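Local coordinates for endo-1,3-beta-glucanase (Streptomyces sioyaensis, PDB 3DGT), which hydrolyses internal beta-1,3-glycosidic bonds of beta-glucans with the family 16 catalytic domain that makes up this chain, at residues Pro94-Lys99 with Trp197-Ser202; Trp124-Pro129 with Pro138-Leu143. All coordinates share one frame; numbering follows the deposited sequence.

Interaction 1: residues Pro94-Lys99 with Trp197-Ser202; sequences PPAGGK and WDRSVS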
loop_
_atom_site.group_PDB
_atom_site.type_symbol
_atom_site.label_atom_id
_atom_site.label_comp_id
_atom_site.label_asym_id
_atom_site.label_seq_id
_atom_site.Cartn_x
_atom_site.Cartn_y
_atom_site.Cartn_z
ATOM N N PRO A 94 15.640 2.568 -8.093
ATOM C CA PRO A 94 17.085 2.465 -7.937
ATOM C C PRO A 94 17.750 2.498 -9.300
ATOM O O PRO A 94 17.136 2.093 -10.283
ATOM C CB PRO A 94 17.275 1.081 -7.322
ATOM C CG PRO A 94 16.107 0.281 -7.791
ATOM C CD PRO A 94 14.962 1.273 -7.925
ATOM N N PRO A 95 19.007 2.978 -9.375
ATOM C CA PRO A 95 19.659 2.862 -10.682
ATOM C C PRO A 95 20.064 1.425 -10.948
ATOM O O PRO A 95 20.101 0.619 -10.015
ATOM C CB PRO A 95 20.904 3.733 -10.525
ATOM C CG PRO A 95 21.199 3.671 -9.056
ATOM C CD PRO A 95 19.852 3.661 -8.390
ATOM N N ALA A 96 20.362 1.105 -12.205
ATOM C CA ALA A 96 20.773 -0.250 -12.539
ATOM C C ALA A 96 22.048 -0.581 -11.776
ATOM O O ALA A 96 22.941 0.266 -11.647
ATOM C CB ALA A 96 20.979 -0.384 -14.035
ATOM N N GLY A 97 22.108 -1.787 -11.224
ATOM C CA GLY A 97 23.199 -2.171 -10.342
ATOM C C GLY A 97 22.884 -1.904 -8.884
ATOM O O GLY A 97 23.485 -2.508 -8.005
ATOM N N GLY A 98 21.937 -1.004 -8.626
ATOM C CA GLY A 98 21.599 -0.621 -7.255
ATOM C C GLY A 98 20.411 -1.359 -6.670
ATOM O O GLY A 98 19.824 -2.230 -7.314
ATOM N N LYS A 99 20.068 -1.008 -5.437
ATOM C CA LYS A 99 18.878 -1.558 -4.783
ATOM C C LYS A 99 18.073 -0.434 -4.151
ATOM O O LYS A 99 18.616 0.608 -3.793
ATOM C CB LYS A 99 19.255 -2.573 -3.697
ATOM C CG LYS A 99 20.110 -3.740 -4.161
ATOM C CD LYS A 99 20.329 -4.726 -3.019
ATOM C CE LYS A 99 21.389 -5.754 -3.388
ATOM N NZ LYS A 99 21.712 -6.673 -2.256
ATOM N N TRP A 197 13.809 -3.807 -4.098
ATOM C CA TRP A 197 13.879 -3.823 -5.543
ATOM C C TRP A 197 15.363 -3.910 -5.870
ATOM O O TRP A 197 16.125 -2.959 -5.634
ATOM C CB TRP A 197 13.264 -2.522 -6.035
ATOM C CG TRP A 197 13.158 -2.268 -7.519
ATOM C CD1 TRP A 197 13.680 -2.998 -8.559
ATOM C CD2 TRP A 197 12.528 -1.130 -8.101
ATOM N NE1 TRP A 197 13.371 -2.384 -9.763
ATOM C CE2 TRP A 197 12.670 -1.234 -9.499
ATOM C CE3 TRP A 197 11.834 -0.033 -7.566
ATOM C CZ2 TRP A 197 12.150 -0.274 -10.371
ATOM C CZ3 TRP A 197 11.325 0.921 -8.428
ATOM C CH2 TRP A 197 11.478 0.790 -9.814
ATOM N N ASP A 198 15.766 -5.072 -6.377
ATOM C CA ASP A 198 17.169 -5.437 -6.540
ATOM C C ASP A 198 17.563 -5.432 -8.017
ATOM O O ASP A 198 17.207 -6.343 -8.774
ATOM C CB ASP A 198 17.392 -6.819 -5.913
ATOM C CG ASP A 198 18.846 -7.218 -5.852
ATOM O OD1 ASP A 198 19.682 -6.516 -6.458
ATOM O OD2 ASP A 198 19.152 -8.240 -5.191
ATOM N N ARG A 199 18.288 -4.397 -8.421
ATOM C CA ARG A 199 18.785 -4.313 -9.794
ATOM C C ARG A 199 20.268 -4.674 -9.860
ATOM O O ARG A 199 20.947 -4.330 -10.833
ATOM C CB ARG A 199 18.547 -2.906 -10.358
ATOM C CG ARG A 199 17.066 -2.521 -10.438
ATOM C CD ARG A 199 16.876 -1.187 -11.136
ATOM N NE ARG A 199 17.077 -1.325 -12.577
ATOM C CZ ARG A 199 17.125 -0.301 -13.425
ATOM N NH1 ARG A 199 17.026 0.941 -12.967
ATOM N NH2 ARG A 199 17.292 -0.513 -14.726
ATOM N N SER A 200 20.762 -5.379 -8.840
ATOM C CA SER A 200 22.186 -5.734 -8.768
ATOM C C SER A 200 22.501 -7.107 -9.351
ATOM O O SER A 200 23.672 -7.477 -9.435
ATOM C CB SER A 200 22.694 -5.658 -7.326
ATOM O OG SER A 200 22.287 -6.781 -6.571
ATOM N N VAL A 201 21.462 -7.851 -9.733
ATOM C CA VAL A 201 21.590 -9.225 -10.217
ATOM C C VAL A 201 20.763 -9.417 -11.477
ATOM O O VAL A 201 19.808 -8.675 -11.719
ATOM C CB VAL A 201 21.102 -10.268 -9.152
ATOM C CG1 VAL A 201 22.089 -10.371 -7.998
ATOM C CG2 VAL A 201 19.693 -9.956 -8.651
ATOM N N SER A 202 21.141 -10.408 -12.281
ATOM C CA SER A 202 20.319 -10.856 -13.393
ATOM C C SER A 202 19.887 -12.295 -13.123
ATOM O O SER A 202 20.739 -13.164 -12.923
ATOM C CB SER A 202 21.088 -10.772 -14.714
ATOM O OG SER A 202 20.295 -11.274 -15.780
#

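Interaction 2: residues Trp124-Pro129 with Pro138-Leu143; sequences WMLGAP and PGVGEL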
loop_
_atom_site.group_PDB
_atom_site.type_symbol
_atom_site.label_atom_id
_atom_site.label_comp_id
_atom_site.label_asym_id
_atom_site.label_seq_id
_atom_site.Cartn_x
_atom_site.Cartn_y
_atom_site.Cartn_z
ATOM N N TRP A 124 1.175 0.531 -0.750
ATOM C CA TRP A 124 1.499 0.040 -2.080
ATOM C C TRP A 124 2.152 1.095 -2.966
ATOM O O TRP A 124 2.317 2.258 -2.569
ATOM C CB TRP A 124 0.251 -0.594 -2.725
ATOM C CG TRP A 124 -0.971 0.299 -2.814
ATOM C CD1 TRP A 124 -1.713 0.792 -1.777
ATOM C CD2 TRP A 124 -1.597 0.765 -4.011
ATOM N NE1 TRP A 124 -2.750 1.563 -2.255
ATOM C CE2 TRP A 124 -2.714 1.545 -3.627
ATOM C CE3 TRP A 124 -1.321 0.595 -5.377
ATOM C CZ2 TRP A 124 -3.555 2.170 -4.567
ATOM C CZ3 TRP A 124 -2.162 1.203 -6.308
ATOM C CH2 TRP A 124 -3.260 1.986 -5.899
ATOM N N MET A 125 2.558 0.663 -4.153
ATOM C CA MET A 125 3.262 1.525 -5.099
ATOM C C MET A 125 2.651 1.367 -6.471
ATOM O O MET A 125 2.269 0.260 -6.856
ATOM C CB MET A 125 4.736 1.144 -5.185
ATOM C CG MET A 125 5.518 1.339 -3.895
ATOM S SD MET A 125 7.151 0.547 -3.940
ATOM C CE MET A 125 8.055 1.513 -5.157
ATOM N N LEU A 126 2.596 2.469 -7.212
ATOM C CA LEU A 126 2.085 2.465 -8.573
ATOM C C LEU A 126 3.072 3.181 -9.493
ATOM O O LEU A 126 3.680 4.178 -9.101
ATOM C CB LEU A 126 0.706 3.136 -8.579
ATOM C CG LEU A 126 -0.310 2.914 -9.689
ATOM C CD1 LEU A 126 -0.417 1.447 -10.117
ATOM C CD2 LEU A 126 -1.650 3.438 -9.197
ATOM N N GLY A 127 3.276 2.643 -10.692
ATOM C CA GLY A 127 4.231 3.245 -11.627
ATOM C C GLY A 127 3.890 4.684 -11.952
ATOM O O GLY A 127 2.724 5.020 -12.168
ATOM N N ALA A 128 4.919 5.528 -12.014
ATOM C CA ALA A 128 4.735 6.964 -12.245
ATOM C C ALA A 128 3.835 7.320 -13.448
ATOM O O ALA A 128 3.029 8.252 -13.335
ATOM C CB ALA A 128 6.090 7.664 -12.350
ATOM N N PRO A 129 3.971 6.613 -14.596
ATOM C CA PRO A 129 3.084 6.978 -15.718
ATOM C C PRO A 129 1.587 6.846 -15.467
ATOM O O PRO A 129 0.801 7.363 -16.266
ATOM C CB PRO A 129 3.541 6.046 -16.853
ATOM C CG PRO A 129 4.993 5.746 -16.501
ATOM C CD PRO A 129 4.948 5.583 -15.002
ATOM N N PRO A 138 -2.789 -3.104 -15.771
ATOM C CA PRO A 138 -1.652 -3.297 -14.869
ATOM C C PRO A 138 -0.293 -3.111 -15.523
ATOM O O PRO A 138 0.722 -3.287 -14.859
ATOM C CB PRO A 138 -1.818 -4.762 -14.463
ATOM C CG PRO A 138 -2.294 -5.410 -15.742
ATOM C CD PRO A 138 -3.166 -4.381 -16.421
ATOM N N GLY A 139 -0.264 -2.751 -16.805
ATOM C CA GLY A 139 0.996 -2.722 -17.550
ATOM C C GLY A 139 2.031 -1.796 -16.937
ATOM O O GLY A 139 3.231 -2.038 -17.033
ATOM N N VAL A 140 1.560 -0.724 -16.302
ATOM C CA VAL A 140 2.436 0.299 -15.720
ATOM C C VAL A 140 3.170 -0.186 -14.462
ATOM O O VAL A 140 4.162 0.426 -14.035
ATOM C CB VAL A 140 1.615 1.585 -15.416
ATOM C CG1 VAL A 140 0.683 1.374 -14.220
ATOM C CG2 VAL A 140 2.521 2.783 -15.192
ATOM N N GLY A 141 2.674 -1.274 -13.871
ATOM C CA GLY A 141 3.288 -1.876 -12.682
ATOM C C GLY A 141 2.691 -1.403 -11.372
ATOM O O GLY A 141 2.518 -0.194 -11.148
ATOM N N GLU A 142 2.385 -2.368 -10.509
ATOM C CA GLU A 142 1.906 -2.105 -9.155
ATOM C C GLU A 142 2.617 -3.042 -8.199
ATOM O O GLU A 142 2.672 -4.247 -8.432
ATOM C CB GLU A 142 0.399 -2.321 -9.045
ATOM C CG GLU A 142 -0.139 -2.079 -7.626
ATOM C CD GLU A 142 -1.645 -2.027 -7.563
ATOM O OE1 GLU A 142 -2.281 -1.636 -8.562
ATOM O OE2 GLU A 142 -2.203 -2.345 -6.492
ATOM N N LEU A 143 3.168 -2.477 -7.133
ATOM C CA LEU A 143 3.799 -3.278 -6.101
ATOM C C LEU A 143 3.012 -3.117 -4.819
ATOM O O LEU A 143 3.045 -2.063 -4.190
ATOM C CB LEU A 143 5.256 -2.854 -5.903
ATOM C CG LEU A 143 6.142 -2.830 -7.152
ATOM C CD1 LEU A 143 7.535 -2.307 -6.828
ATOM C CD2 LEU A 143 6.230 -4.197 -7.811
#

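Interaction 1: residues Pro94-Lys99 with Trp197-Ser202
Pro94 lies over one face of the Trp197 indole in a CH-pi contact. Its CD is 3.5 Å from the centroid of the Trp197 six-membered ring and only 15° off the normal. Arg199 crosses the same proline at about a right angle, with its CD beside Pro94 CG. A bend at chi3 (74°) turns the Arg199 guanidinium toward the loop. There Arg199 NH1 donates to Pro94 O at 2.9 Å, in the plane of both the guanidinium and the carbonyl. Ala96 N lies over the rim of one face of this guanidinium, without a hydrogen bond.

Two backbone bonds join the loops. Arg199 N donates to Gly98 O at 2.9 Å, and Gly97 N to Arg199 O at 2.8 Å. A type II turn, Pro95 to Gly98, presents these groups. Gly97 has a positive phi (92°), and a side chain there would collide with the carbonyl O of Ala96.

Lys99 and Asp198 form an antiparallel non-hydrogen-bonded pair. Their side chains run side by side, yet Lys99 NZ stays 4.2 Å from Asp198 OD2, too far for a salt bridge. Asp198 OD1 instead takes two bonds, from Ser200 N at 2.9 Å and from Ser200 OG at 2.6 Å. The first makes an Asx turn.

Further out, Arg207 forms a salt bridge with Asp198 OD2, and Glu204 one with Arg199 NE. Phe236 meets the Trp197 ring nearly at right angles. The contact lies where the start of strand 99-107 pairs with the end of strand 191-198 and the loops beside them meet, within the beta-sandwich (jelly-roll) fold of family 16.

Interaction 2: residues Trp124-Pro129 with Pro138-Leu143
Met125 and Leu143 form an antiparallel hydrogen-bonded pair, with Met125 N to Leu143 O at 2.8 Å and Leu143 N to Met125 O at 2.9 Å. Gly127 N continues the ladder to Gly141 O at 3.0 Å. A CB on Gly127 would clash with Val140 O.

Glu142 and Leu126 share one face of the sheet. Glu142 is extended, with CG anti to the backbone N (chi1 179°). This brings its carboxylate to the benzo part of Trp124, where OE2 lies 3.3 Å from Trp124 CE3. Ring and carboxylate planes are 36° apart. Trp137 NE1 bonds to Glu142 OE1, and Asn241 holds Trp124 NE1. Glu142, Leu143 and Asp144 begin the Glu-x-Asp-x-x-Glu signature of glycosyl hydrolase family 16, which carries the catalytic carboxylates in relatives. With an alanine here, Trp137 NE1 would probably lose its acceptor and a gap would open beside the Trp124 ring.

On the other face, Met125 SD touches Leu143 CD1 at 4.1 Å, and Met195 of strand 191-198 packs on both residues. Beyond the strand end, Pro129 CD rests on Val140 CG2 at 3.7 Å. Val140 belongs to the type I turn from Pro138 to Gly141.

Overall arrangement
From the N terminus, the chain passes strand 80-87 and reaches residues 94-99, the first half of interaction 1, which lead into strand 99-107. Strand 119-127 follows. Interaction 2 closes a short loop here: after eight residues the chain returns, and strand 142-144 pairs with strand 119-127. Interaction 1 closes only at the end of strand 191-198, which it joins to the loop before strand 99-107. Interaction 2 is therefore nested inside its much longer loop. The centres are about 18 Å apart, and the two contacts do not touch. Phe236 of strand 236-244 bridges them, meeting Trp197 of interaction 1 and Met125 of interaction 2. Interaction 1 lies further from the chain centre, while interaction 2 is buried.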